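Local coordinates for protein carbamate kinase (Mycoplasma penetrans, PDB 4AXS) that probably catalyses the reversible transfer of phosphate between ATP and carbamate, the step that in the arginine deiminase pathway yields ATP from carbamoyl phosphate, at residues A245-V250 / N307-I312; Q134-A139 / P187-G192; V257-N262 / Q283-K288. All coordinates share one frame; numbering follows the deposited sequence.

Interactions 1 and 3 belong to one continuous piece of the chain: strand 247-251 runs on to strand 258-259, and both segments of interaction 3 lie between those of interaction 1. Their centres lie 21 Å apart, yet they touch, with Ile312 CG2 4.3 Å from Val257 CG1. Interaction 2 closes earlier in the sequence and belongs to a second sheet; its centre is 22 Å from that of interaction 1 and 31 Å from that of interaction 3, and its nearest atoms stay about 10 Å and 16 Å away. As in relatives, the active site is expected at the C-terminal edge of the main sheet, which here includes the strands of interaction 1.

Interaction 1. Residues A245-V250 / N307-I312; sequences ADIFVV and NRSAII
Ile247 and Ile311 run alongside each other from neighbouring strands on one face of the sheet, and Val249 joins them from the same strand as Ile247. The Ile311 chain, with CG1 anti to the carbonyl carbon (chi1 -60°) and extended beyond, runs back so that its CD1 meets Ile247 CG2 at 4.0 Å, while its CB lies beside Val249 CG2 at 4.1 Å. Ser309 shares this face, its OG 4.0 Å from Ile247 CG1.

The opposite face carries Phe248, Val250, Ala310 and Ile312. Phe248 turns its ring away from the 307-312 segment, and its CB lies 4.4 Å from Ala310 CB; one face of the ring is covered near its rim by Val250 CG2. Helix 292-302 packs on Val250, Ala310 and Ile312, and helix 232-242 on Phe248 and Val250. The two strands belong to the main sheet of the amino acid kinase fold, in which 27-31, 247-251 and 309-313 run parallel and 328-330 lies antiparallel at the edge. Within the pair, Ile311 N donates to Phe248 O (2.9 Å), and Val250 N approaches Ile311 O nearly along the C=O axis at 2.7 Å. Phe248 N reaches Ser309 O over a longer 3.3 Å.

At the N-terminal end of the pair, the Arg308 chain bends at chi3 (56°) and brings its guanidinium obliquely past Ala245 O, with NH2 3.7 Å from that oxygen; NH1 is held instead by Phe301 O. The Asp246 carboxylate turns to Arg26, whose backbone N bonds OD2.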
ATOM      1  N   ALA A 245      -6.810 -20.185   9.323  1.00 66.46           N
ATOM      2  CA  ALA A 245      -5.608 -20.619  10.035  1.00 61.94           C
ATOM      3  C   ALA A 245      -6.011 -21.334  11.300  1.00 58.05           C
ATOM      4  O   ALA A 245      -7.190 -21.412  11.634  1.00 57.05           O
ATOM      5  CB  ALA A 245      -4.722 -19.433  10.382  1.00 59.43           C
ATOM      6  N   ASP A 246      -5.014 -21.841  12.009  1.00 64.05           N
ATOM      7  CA  ASP A 246      -5.243 -22.538  13.264  1.00 64.04           C
ATOM      8  C   ASP A 246      -5.181 -21.529  14.396  1.00 61.12           C
ATOM      9  O   ASP A 246      -6.133 -21.362  15.149  1.00 62.82           O
ATOM     10  CB  ASP A 246      -4.163 -23.597  13.465  1.00 60.73           C
ATOM     11  CG  ASP A 246      -3.889 -24.380  12.206  1.00 63.02           C
ATOM     12  OD1 ASP A 246      -4.876 -24.797  11.552  1.00 62.28           O
ATOM     13  OD2 ASP A 246      -2.691 -24.552  11.867  1.00 63.20           O
ATOM     14  N   ILE A 247      -4.046 -20.847  14.488  1.00 58.03           N
ATOM     15  CA  ILE A 247      -3.794 -19.900  15.560  1.00 55.03           C
ATOM     16  C   ILE A 247      -3.972 -18.439  15.109  1.00 54.24           C
ATOM     17  O   ILE A 247      -3.677 -18.075  13.968  1.00 45.75           O
ATOM     18  CB  ILE A 247      -2.371 -20.094  16.154  1.00 52.06           C
ATOM     19  CG1 ILE A 247      -2.154 -21.543  16.601  1.00 54.62           C
ATOM     20  CG2 ILE A 247      -2.133 -19.142  17.304  1.00 52.43           C
ATOM     21  CD1 ILE A 247      -1.510 -22.440  15.558  1.00 51.12           C
ATOM     22  N   PHE A 248      -4.472 -17.630  16.039  1.00 52.55           N
ATOM     23  CA  PHE A 248      -4.576 -16.193  15.910  1.00 45.03           C
ATOM     24  C   PHE A 248      -3.834 -15.582  17.094  1.00 48.25           C
ATOM     25  O   PHE A 248      -4.319 -15.636  18.216  1.00 51.28           O
ATOM     26  CB  PHE A 248      -6.051 -15.780  15.924  1.00 41.57           C
ATOM     27  CG  PHE A 248      -6.275 -14.286  15.877  1.00 46.23           C
ATOM     28  CD1 PHE A 248      -5.353 -13.441  15.262  1.00 46.71           C
ATOM     29  CD2 PHE A 248      -7.422 -13.724  16.426  1.00 46.04           C
ATOM     30  CE1 PHE A 248      -5.564 -12.058  15.214  1.00 43.53           C
ATOM     31  CE2 PHE A 248      -7.641 -12.342  16.383  1.00 43.65           C
ATOM     32  CZ  PHE A 248      -6.710 -11.508  15.774  1.00 39.69           C
ATOM     33  N   VAL A 249      -2.649 -15.021  16.859  1.00 47.15           N
ATOM     34  CA  VAL A 249      -1.883 -14.404  17.941  1.00 43.50           C
ATOM     35  C   VAL A 249      -2.022 -12.894  17.958  1.00 43.58           C
ATOM     36  O   VAL A 249      -1.752 -12.224  16.961  1.00 46.70           O
ATOM     37  CB  VAL A 249      -0.382 -14.696  17.838  1.00 46.93           C
ATOM     38  CG1 VAL A 249       0.375 -13.935  18.933  1.00 41.34           C
ATOM     39  CG2 VAL A 249      -0.111 -16.189  17.900  1.00 47.09           C
ATOM     40  N   VAL A 250      -2.415 -12.367  19.108  1.00 39.42           N
ATOM     41  CA  VAL A 250      -2.580 -10.938  19.306  1.00 43.14           C
ATOM     42  C   VAL A 250      -1.444 -10.406  20.173  1.00 47.79           C
ATOM     43  O   VAL A 250      -1.375 -10.715  21.373  1.00 43.76           O
ATOM     44  CB  VAL A 250      -3.927 -10.648  19.996  1.00 46.87           C
ATOM     45  CG1 VAL A 250      -4.036  -9.181  20.394  1.00 44.74           C
ATOM     46  CG2 VAL A 250      -5.095 -11.086  19.097  1.00 37.20           C
ATOM     47  N   ASN A 307     -10.677 -26.940  16.733  1.00 70.21           N
ATOM     48  CA  ASN A 307      -9.374 -27.088  16.084  1.00 73.61           C
ATOM     49  C   ASN A 307      -8.487 -25.824  16.041  1.00 72.90           C
ATOM     50  O   ASN A 307      -7.500 -25.779  15.299  1.00 67.46           O
ATOM     51  CB  ASN A 307      -9.542 -27.681  14.672  1.00 77.81           C
ATOM     52  CG  ASN A 307     -10.672 -27.022  13.867  1.00 75.77           C
ATOM     53  OD1 ASN A 307     -10.492 -26.700  12.692  1.00 76.15           O
ATOM     54  ND2 ASN A 307     -11.836 -26.838  14.490  1.00 70.77           N
ATOM     55  N   ARG A 308      -8.828 -24.810  16.838  1.00 67.03           N
ATOM     56  CA  ARG A 308      -8.142 -23.517  16.759  1.00 67.98           C
ATOM     57  C   ARG A 308      -8.083 -22.781  18.091  1.00 63.33           C
ATOM     58  O   ARG A 308      -9.013 -22.856  18.896  1.00 67.55           O
ATOM     59  CB  ARG A 308      -8.794 -22.611  15.697  1.00 64.28           C
ATOM     60  CG  ARG A 308     -10.292 -22.377  15.894  1.00 60.20           C
ATOM     61  CD  ARG A 308     -10.843 -21.307  14.943  1.00 61.78           C
ATOM     62  NE  ARG A 308     -10.577 -21.606  13.535  1.00 64.48           N
ATOM     63  CZ  ARG A 308     -11.140 -20.975  12.504  1.00 62.89           C
ATOM     64  NH1 ARG A 308     -12.023 -20.000  12.706  1.00 54.61           N
ATOM     65  NH2 ARG A 308     -10.827 -21.330  11.265  1.00 60.04           N
ATOM     66  N   SER A 309      -6.988 -22.061  18.311  1.00 55.98           N
ATOM     67  CA  SER A 309      -6.818 -21.280  19.528  1.00 56.04           C
ATOM     68  C   SER A 309      -6.485 -19.824  19.216  1.00 54.80           C
ATOM     69  O   SER A 309      -6.314 -19.448  18.053  1.00 55.56           O
ATOM     70  CB  SER A 309      -5.741 -21.899  20.428  1.00 53.36           C
ATOM     71  OG  SER A 309      -4.602 -22.295  19.677  1.00 57.64           O
ATOM     72  N   ALA A 310      -6.411 -19.001  20.256  1.00 53.27           N
ATOM     73  CA  ALA A 310      -6.016 -17.606  20.098  1.00 50.76           C
ATOM     74  C   ALA A 310      -5.082 -17.259  21.232  1.00 51.52           C
ATOM     75  O   ALA A 310      -5.361 -17.556  22.400  1.00 55.12           O
ATOM     76  CB  ALA A 310      -7.234 -16.681  20.089  1.00 46.82           C
ATOM     77  N   ILE A 311      -3.956 -16.647  20.902  1.00 47.65           N
ATOM     78  CA  ILE A 311      -2.978 -16.379  21.933  1.00 49.79           C
ATOM     79  C   ILE A 311      -2.791 -14.895  22.113  1.00 46.65           C
ATOM     80  O   ILE A 311      -2.522 -14.190  21.157  1.00 46.33           O
ATOM     81  CB  ILE A 311      -1.630 -17.033  21.613  1.00 51.04           C
ATOM     82  CG1 ILE A 311      -1.796 -18.551  21.507  1.00 46.80           C
ATOM     83  CG2 ILE A 311      -0.607 -16.683  22.691  1.00 49.46           C
ATOM     84  CD1 ILE A 311      -0.582 -19.269  20.959  1.00 48.53           C
ATOM     85  N   ILE A 312      -2.954 -14.430  23.347  1.00 45.05           N
ATOM     86  CA  ILE A 312      -2.695 -13.042  23.686  1.00 44.89           C
ATOM     87  C   ILE A 312      -1.432 -12.932  24.525  1.00 45.59           C
ATOM     88  O   ILE A 312      -1.490 -12.984  25.744  1.00 52.33           O
ATOM     89  CB  ILE A 312      -3.864 -12.413  24.461  1.00 42.98           C
ATOM     90  CG1 ILE A 312      -5.136 -12.415  23.616  1.00 45.17           C
ATOM     91  CG2 ILE A 312      -3.534 -10.998  24.871  1.00 42.02           C
ATOM     92  CD1 ILE A 312      -6.220 -11.511  24.176  1.00 39.85           C
TER

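Interaction 2. Residues Q134-A139 / P187-G192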
ATOM      1  N   GLN A 134      -8.908  -2.624   1.929  1.00 37.29           N
ATOM      2  CA  GLN A 134     -10.198  -1.987   2.174  1.00 38.95           C
ATOM      3  C   GLN A 134     -11.137  -2.982   2.856  1.00 44.74           C
ATOM      4  O   GLN A 134     -11.373  -4.092   2.357  1.00 44.40           O
ATOM      5  CB  GLN A 134     -10.812  -1.422   0.884  1.00 39.24           C
ATOM      6  CG  GLN A 134     -10.369   0.012   0.577  1.00 42.33           C
ATOM      7  CD  GLN A 134     -11.020   0.602  -0.682  1.00 47.10           C
ATOM      8  OE1 GLN A 134     -10.529   0.418  -1.790  1.00 43.81           O
ATOM      9  NE2 GLN A 134     -12.121   1.321  -0.503  1.00 49.16           N
ATOM     10  N   THR A 135     -11.638  -2.588   4.022  1.00 41.82           N
ATOM     11  CA  THR A 135     -12.483  -3.456   4.807  1.00 40.45           C
ATOM     12  C   THR A 135     -13.936  -3.088   4.614  1.00 40.63           C
ATOM     13  O   THR A 135     -14.339  -1.948   4.831  1.00 40.29           O
ATOM     14  CB  THR A 135     -12.130  -3.418   6.312  1.00 43.37           C
ATOM     15  OG1 THR A 135     -10.833  -3.986   6.519  1.00 36.61           O
ATOM     16  CG2 THR A 135     -13.175  -4.208   7.141  1.00 39.60           C
ATOM     17  N   ILE A 136     -14.709  -4.083   4.195  1.00 43.31           N
ATOM     18  CA  ILE A 136     -16.140  -3.945   4.024  1.00 43.82           C
ATOM     19  C   ILE A 136     -16.846  -3.914   5.370  1.00 46.99           C
ATOM     20  O   ILE A 136     -16.658  -4.784   6.226  1.00 47.97           O
ATOM     21  CB  ILE A 136     -16.709  -5.099   3.189  1.00 49.55           C
ATOM     22  CG1 ILE A 136     -15.815  -5.376   1.973  1.00 47.04           C
ATOM     23  CG2 ILE A 136     -18.126  -4.786   2.756  1.00 47.00           C
ATOM     24  CD1 ILE A 136     -15.887  -4.302   0.910  1.00 51.63           C
ATOM     25  N   VAL A 137     -17.644  -2.878   5.564  1.00 50.56           N
ATOM     26  CA  VAL A 137     -18.533  -2.824   6.707  1.00 50.27           C
ATOM     27  C   VAL A 137     -19.918  -2.513   6.171  1.00 55.36           C
ATOM     28  O   VAL A 137     -20.063  -1.959   5.070  1.00 55.66           O
ATOM     29  CB  VAL A 137     -18.102  -1.760   7.723  1.00 47.17           C
ATOM     30  CG1 VAL A 137     -16.714  -2.081   8.250  1.00 48.17           C
ATOM     31  CG2 VAL A 137     -18.127  -0.382   7.087  1.00 49.82           C
ATOM     32  N   ASP A 138     -20.928  -2.909   6.934  1.00 49.68           N
ATOM     33  CA  ASP A 138     -22.309  -2.588   6.636  1.00 53.19           C
ATOM     34  C   ASP A 138     -22.554  -1.133   7.042  1.00 58.12           C
ATOM     35  O   ASP A 138     -22.047  -0.676   8.073  1.00 57.37           O
ATOM     36  CB  ASP A 138     -23.224  -3.567   7.386  1.00 60.55           C
ATOM     37  CG  ASP A 138     -24.564  -2.969   7.749  1.00 62.85           C
ATOM     38  OD1 ASP A 138     -25.499  -3.042   6.920  1.00 60.89           O
ATOM     39  OD2 ASP A 138     -24.683  -2.442   8.879  1.00 63.35           O
ATOM     40  N   ALA A 139     -23.306  -0.406   6.218  1.00 58.06           N
ATOM     41  CA  ALA A 139     -23.520   1.030   6.427  1.00 55.44           C
ATOM     42  C   ALA A 139     -24.537   1.317   7.518  1.00 59.23           C
ATOM     43  O   ALA A 139     -24.621   2.438   8.025  1.00 59.14           O
ATOM     44  CB  ALA A 139     -23.942   1.696   5.130  1.00 56.71           C
ATOM     45  N   PRO A 187     -16.197  -5.503  10.762  1.00 40.77           N
ATOM     46  CA  PRO A 187     -15.626  -5.955   9.496  1.00 44.84           C
ATOM     47  C   PRO A 187     -16.278  -7.214   8.923  1.00 52.74           C
ATOM     48  O   PRO A 187     -16.082  -8.292   9.476  1.00 53.86           O
ATOM     49  CB  PRO A 187     -14.173  -6.272   9.868  1.00 40.66           C
ATOM     50  CG  PRO A 187     -13.958  -5.650  11.201  1.00 42.51           C
ATOM     51  CD  PRO A 187     -15.268  -5.720  11.876  1.00 43.80           C
ATOM     52  N   VAL A 188     -16.993  -7.085   7.803  1.00 52.57           N
ATOM     53  CA  VAL A 188     -17.661  -8.223   7.170  1.00 50.47           C
ATOM     54  C   VAL A 188     -16.841  -8.913   6.067  1.00 50.21           C
ATOM     55  O   VAL A 188     -16.911 -10.133   5.907  1.00 54.06           O
ATOM     56  CB  VAL A 188     -19.056  -7.839   6.672  1.00 49.35           C
ATOM     57  CG1 VAL A 188     -19.784  -7.083   7.773  1.00 50.93           C
ATOM     58  CG2 VAL A 188     -18.956  -6.984   5.444  1.00 49.53           C
ATOM     59  N   ASP A 189     -16.077  -8.139   5.303  1.00 48.95           N
ATOM     60  CA  ASP A 189     -15.000  -8.720   4.491  1.00 52.23           C
ATOM     61  C   ASP A 189     -14.076  -7.701   3.835  1.00 47.57           C
ATOM     62  O   ASP A 189     -13.919  -6.591   4.323  1.00 43.15           O
ATOM     63  CB  ASP A 189     -15.494  -9.750   3.461  1.00 52.97           C
ATOM     64  CG  ASP A 189     -16.334  -9.139   2.382  1.00 54.78           C
ATOM     65  OD1 ASP A 189     -17.217  -8.330   2.730  1.00 56.26           O
ATOM     66  OD2 ASP A 189     -16.119  -9.478   1.193  1.00 51.13           O
ATOM     67  N   PHE A 190     -13.441  -8.105   2.741  1.00 46.79           N
ATOM     68  CA  PHE A 190     -12.300  -7.356   2.239  1.00 48.67           C
ATOM     69  C   PHE A 190     -12.163  -7.477   0.740  1.00 47.49           C
ATOM     70  O   PHE A 190     -12.412  -8.532   0.175  1.00 47.86           O
ATOM     71  CB  PHE A 190     -11.022  -7.834   2.943  1.00 49.12           C
ATOM     72  CG  PHE A 190     -11.202  -8.077   4.423  1.00 41.07           C
ATOM     73  CD1 PHE A 190     -11.153  -7.017   5.324  1.00 44.47           C
ATOM     74  CD2 PHE A 190     -11.439  -9.360   4.915  1.00 47.22           C
ATOM     75  CE1 PHE A 190     -11.319  -7.232   6.694  1.00 46.25           C
ATOM     76  CE2 PHE A 190     -11.612  -9.584   6.301  1.00 45.18           C
ATOM     77  CZ  PHE A 190     -11.556  -8.516   7.178  1.00 37.76           C
ATOM     78  N   ILE A 191     -11.758  -6.387   0.099  1.00 51.39           N
ATOM     79  CA  ILE A 191     -11.781  -6.315  -1.356  1.00 46.94           C
ATOM     80  C   ILE A 191     -11.129  -7.482  -2.113  1.00 50.73           C
ATOM     81  O   ILE A 191     -11.643  -7.912  -3.148  1.00 56.33           O
ATOM     82  CB  ILE A 191     -11.266  -4.958  -1.873  1.00 52.84           C
ATOM     83  CG1 ILE A 191     -12.341  -3.888  -1.657  1.00 54.76           C
ATOM     84  CG2 ILE A 191     -10.908  -5.037  -3.359  1.00 41.48           C
ATOM     85  CD1 ILE A 191     -12.344  -2.791  -2.720  1.00 45.30           C
ATOM     86  N   GLY A 192     -10.019  -8.010  -1.619  1.00 49.08           N
ATOM     87  CA  GLY A 192      -9.357  -9.074  -2.359  1.00 47.25           C
ATOM     88  C   GLY A 192      -9.172 -10.386  -1.625  1.00 53.41           C
ATOM     89  O   GLY A 192      -8.328 -11.195  -2.024  1.00 49.50           O
TER
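Gln134 lies alongside Ile191, its CB 3.9 Å from Ile191 CG1, and its backbone O receives Ile191 N in the carbonyl plane at 3.2 Å. The amide stays beside Ile191, OE1 3.8 Å from CD1, while NE2 bonds Thr216 OG1 and Thr113 OG1 of the second subunit.

Thr135 follows, beside Phe190. With OG1 anti to the carbonyl carbon, the hydroxyl oxygen sits in the plane of the Phe190 ring at its edge, 3.3 Å from CD1, and donates its hydrogen bond to Gly212 O. CG2 touches Pro187 CB at 3.6 Å.

Ile136 is gripped at both backbone atoms. Its N meets Asp189 O at 2.6 Å, the donor 36° out of the carbonyl plane, and its O takes Val188 N at 2.8 Å. Its side chain lies alongside that of Asp189, whose OD1 comes against Ile136 CB and CG1, and crosses that of Val188 at about a right angle, CG2 to CG2 at 3.6 Å. Val137 CB points away from 187-192, its side chain packing on Ile217, Pro185 and Ile230.

Val188 and Asp189 both face Ile136, a classic beta bulge in strand 187-190, outermost within the chain in a mixed four-stranded sheet, antiparallel to 134-137.

Interaction 3. Residues V257-N262 / Q283-K288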
ATOM      1  N   VAL A 257      -3.339 -12.051  30.329  1.00 48.69           N
ATOM      2  CA  VAL A 257      -4.468 -11.200  30.668  1.00 51.21           C
ATOM      3  C   VAL A 257      -4.925 -11.579  32.074  1.00 45.78           C
ATOM      4  O   VAL A 257      -5.126 -12.747  32.382  1.00 47.21           O
ATOM      5  CB  VAL A 257      -5.629 -11.263  29.639  1.00 49.26           C
ATOM      6  CG1 VAL A 257      -5.327 -12.276  28.531  1.00 44.50           C
ATOM      7  CG2 VAL A 257      -6.989 -11.529  30.339  1.00 39.70           C
ATOM      8  N   TYR A 258      -5.052 -10.580  32.934  1.00 49.84           N
ATOM      9  CA  TYR A 258      -5.415 -10.827  34.319  1.00 54.09           C
ATOM     10  C   TYR A 258      -6.899 -10.578  34.576  1.00 51.35           C
ATOM     11  O   TYR A 258      -7.562  -9.850  33.833  1.00 47.24           O
ATOM     12  CB  TYR A 258      -4.539  -9.990  35.256  1.00 49.25           C
ATOM     13  CG  TYR A 258      -3.113 -10.496  35.351  1.00 57.47           C
ATOM     14  CD1 TYR A 258      -2.193 -10.235  34.346  1.00 55.72           C
ATOM     15  CD2 TYR A 258      -2.688 -11.248  36.444  1.00 61.25           C
ATOM     16  CE1 TYR A 258      -0.892 -10.699  34.424  1.00 53.69           C
ATOM     17  CE2 TYR A 258      -1.384 -11.715  36.532  1.00 56.79           C
ATOM     18  CZ  TYR A 258      -0.491 -11.438  35.514  1.00 61.65           C
ATOM     19  OH  TYR A 258       0.810 -11.901  35.588  1.00 64.44           O
ATOM     20  N   VAL A 259      -7.423 -11.226  35.609  1.00 51.05           N
ATOM     21  CA  VAL A 259      -8.742 -10.880  36.124  1.00 53.40           C
ATOM     22  C   VAL A 259      -8.592 -10.393  37.570  1.00 51.14           C
ATOM     23  O   VAL A 259      -7.661 -10.787  38.268  1.00 51.14           O
ATOM     24  CB  VAL A 259      -9.774 -12.043  35.974  1.00 52.07           C
ATOM     25  CG1 VAL A 259     -10.211 -12.182  34.506  1.00 46.71           C
ATOM     26  CG2 VAL A 259      -9.208 -13.366  36.508  1.00 41.91           C
ATOM     27  N   ASP A 260      -9.480  -9.500  37.992  1.00 55.12           N
ATOM     28  CA  ASP A 260      -9.437  -8.959  39.347  1.00 59.43           C
ATOM     29  C   ASP A 260      -8.121  -8.262  39.642  1.00 58.89           C
ATOM     30  O   ASP A 260      -7.614  -8.359  40.755  1.00 60.47           O
ATOM     31  CB  ASP A 260      -9.639 -10.074  40.380  1.00 55.69           C
ATOM     32  CG  ASP A 260     -11.060 -10.608  40.407  1.00 58.57           C
ATOM     33  OD1 ASP A 260     -12.014  -9.804  40.306  1.00 54.71           O
ATOM     34  OD2 ASP A 260     -11.215 -11.843  40.535  1.00 60.56           O
ATOM     35  N   PHE A 261      -7.560  -7.564  38.664  1.00 56.75           N
ATOM     36  CA  PHE A 261      -6.258  -6.946  38.890  1.00 61.86           C
ATOM     37  C   PHE A 261      -6.254  -6.071  40.155  1.00 68.65           C
ATOM     38  O   PHE A 261      -7.297  -5.556  40.579  1.00 66.70           O
ATOM     39  CB  PHE A 261      -5.778  -6.162  37.667  1.00 59.25           C
ATOM     40  CG  PHE A 261      -4.273  -6.070  37.564  1.00 69.74           C
ATOM     41  CD1 PHE A 261      -3.538  -7.109  36.997  1.00 67.00           C
ATOM     42  CD2 PHE A 261      -3.590  -4.956  38.039  1.00 66.63           C
ATOM     43  CE1 PHE A 261      -2.153  -7.039  36.903  1.00 62.00           C
ATOM     44  CE2 PHE A 261      -2.207  -4.882  37.941  1.00 63.30           C
ATOM     45  CZ  PHE A 261      -1.491  -5.930  37.377  1.00 61.80           C
ATOM     46  N   ASN A 262      -5.077  -5.926  40.762  1.00 63.82           N
ATOM     47  CA  ASN A 262      -4.952  -5.199  42.015  1.00 59.56           C
ATOM     48  C   ASN A 262      -6.120  -5.483  42.944  1.00 67.51           C
ATOM     49  O   ASN A 262      -6.724  -4.569  43.508  1.00 70.93           O
ATOM     50  CB  ASN A 262      -4.788  -3.702  41.768  1.00 62.23           C
ATOM     51  CG  ASN A 262      -3.367  -3.338  41.382  1.00 66.28           C
ATOM     52  OD1 ASN A 262      -2.672  -4.108  40.714  1.00 67.57           O
ATOM     53  ND2 ASN A 262      -2.920  -2.169  41.814  1.00 61.06           N
ATOM     54  N   GLN A 283     -18.602  -8.928  34.265  1.00 47.05           N
ATOM     55  CA  GLN A 283     -18.174  -8.218  35.462  1.00 49.66           C
ATOM     56  C   GLN A 283     -17.079  -7.233  35.155  1.00 51.64           C
ATOM     57  O   GLN A 283     -16.328  -6.846  36.050  1.00 50.25           O
ATOM     58  CB  GLN A 283     -17.732  -9.181  36.562  1.00 53.29           C
ATOM     59  CG  GLN A 283     -16.492  -9.991  36.233  1.00 56.78           C
ATOM     60  CD  GLN A 283     -16.505 -11.335  36.939  1.00 51.04           C
ATOM     61  OE1 GLN A 283     -17.559 -11.818  37.328  1.00 53.58           O
ATOM     62  NE2 GLN A 283     -15.339 -11.941  37.098  1.00 50.95           N
ATOM     63  N   ASP A 284     -17.001  -6.826  33.888  1.00 50.19           N
ATOM     64  CA  ASP A 284     -16.107  -5.759  33.475  1.00 48.14           C
ATOM     65  C   ASP A 284     -14.658  -6.036  33.843  1.00 46.26           C
ATOM     66  O   ASP A 284     -13.930  -5.143  34.275  1.00 42.54           O
ATOM     67  CB  ASP A 284     -16.559  -4.434  34.084  1.00 52.50           C
ATOM     68  CG  ASP A 284     -17.717  -3.816  33.330  1.00 63.24           C
ATOM     69  OD1 ASP A 284     -17.482  -3.218  32.246  1.00 62.06           O
ATOM     70  OD2 ASP A 284     -18.861  -3.923  33.824  1.00 63.66           O
ATOM     71  N   GLN A 285     -14.242  -7.282  33.664  1.00 43.67           N
ATOM     72  CA  GLN A 285     -12.866  -7.643  33.942  1.00 43.72           C
ATOM     73  C   GLN A 285     -11.864  -6.874  33.080  1.00 53.54           C
ATOM     74  O   GLN A 285     -10.707  -6.734  33.471  1.00 57.35           O
ATOM     75  CB  GLN A 285     -12.654  -9.144  33.771  1.00 44.99           C
ATOM     76  CG  GLN A 285     -13.160  -9.969  34.949  1.00 52.70           C
ATOM     77  CD  GLN A 285     -12.556  -9.545  36.286  1.00 52.66           C
ATOM     78  OE1 GLN A 285     -11.536  -8.857  36.335  1.00 50.92           O
ATOM     79  NE2 GLN A 285     -13.187  -9.965  37.379  1.00 54.66           N
ATOM     80  N   PHE A 286     -12.306  -6.355  31.930  1.00 52.69           N
ATOM     81  CA  PHE A 286     -11.366  -5.897  30.904  1.00 51.30           C
ATOM     82  C   PHE A 286     -11.475  -4.432  30.453  1.00 53.40           C
ATOM     83  O   PHE A 286     -12.561  -3.885  30.252  1.00 50.16           O
ATOM     84  CB  PHE A 286     -11.434  -6.820  29.687  1.00 47.60           C
ATOM     85  CG  PHE A 286     -11.277  -8.269  30.023  1.00 40.97           C
ATOM     86  CD1 PHE A 286     -10.171  -8.709  30.705  1.00 39.22           C
ATOM     87  CD2 PHE A 286     -12.232  -9.192  29.642  1.00 46.07           C
ATOM     88  CE1 PHE A 286     -10.013 -10.046  31.016  1.00 42.96           C
ATOM     89  CE2 PHE A 286     -12.087 -10.537  29.953  1.00 45.31           C
ATOM     90  CZ  PHE A 286     -10.976 -10.962  30.641  1.00 44.01           C
ATOM     91  N   ALA A 287     -10.316  -3.811  30.276  1.00 57.97           N
ATOM     92  CA  ALA A 287     -10.265  -2.439  29.814  1.00 59.82           C
ATOM     93  C   ALA A 287     -10.997  -2.304  28.475  1.00 61.15           C
ATOM     94  O   ALA A 287     -10.614  -2.898  27.467  1.00 53.04           O
ATOM     95  CB  ALA A 287      -8.823  -1.965  29.707  1.00 60.31           C
ATOM     96  N   LYS A 288     -12.086  -1.547  28.502  1.00 63.73           N
ATOM     97  CA  LYS A 288     -12.859  -1.237  27.314  1.00 54.42           C
ATOM     98  C   LYS A 288     -11.961  -0.522  26.298  1.00 65.29           C
ATOM     99  O   LYS A 288     -11.641   0.660  26.460  1.00 67.79           O
ATOM    100  CB  LYS A 288     -14.040  -0.356  27.722  1.00 54.80           C
ATOM    101  CG  LYS A 288     -13.816   0.324  29.084  1.00 61.82           C
ATOM    102  CD  LYS A 288     -14.711   1.532  29.271  1.00 64.10           C
ATOM    103  CE  LYS A 288     -14.028   2.597  30.117  1.00 68.23           C
ATOM    104  NZ  LYS A 288     -14.732   3.913  30.005  1.00 69.13           N
TER
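Gln285 and Asp260 hold the two segments together through a pair of hydrogen bonds that use both ends of one side-chain amide. Gln285 OE1 accepts the backbone N of Asp260 at 2.7 Å, a nearly straight bond (172° at the hydrogen) although the donor stands above the carbonyl plane. Gln285 NE2 in turn gives its N-H to Asp260 OD1 at 3.2 Å. Asp260 OD1 lies close to the Gln285 amide plane, whereas the N-H reaches it from above the carboxylate plane, and the two flat groups stand almost perpendicular, 85° apart. Gripped at both its oxygen and its nitrogen, the amide is fixed in its rotation, and the bend of the Gln285 chain at chi2 (-56°) brings it across to the neighbouring loop. The other carboxylate oxygen, OD2, makes a weak hydrogen bond with Thr265 OG1.

The apolar contacts gather around the Phe286 ring. Val257 CG2 comes obliquely against its CE1 at 3.4 Å, and Val259 CG1 touches the same atom more loosely at 4.1 Å, again obliquely. Tyr258 O lies near the ring plane at its edge, 3.7 Å from CE1. Gln285 CB sits over the centre of one ring face, 3.8 Å above it, and Gln285 CG packs on Val259 CG1 at 3.7 Å. Beyond the two segments, Leu277 and Phe280 of helix 274-282 and Leu292 and Ile295 of helix 292-302 close around Phe286.

Strand 258-259 pairs with 267-268 as a short antiparallel hairpin, and Asp260 takes left-handed backbone angles as the chain leaves the strand. The facing segment starts where helix 274-282 ends in a Schellman motif: Asp284, with positive phi, is the C-prime residue, Gln285 N bonds Phe280 O, and Asp284 N bonds Ile281 O.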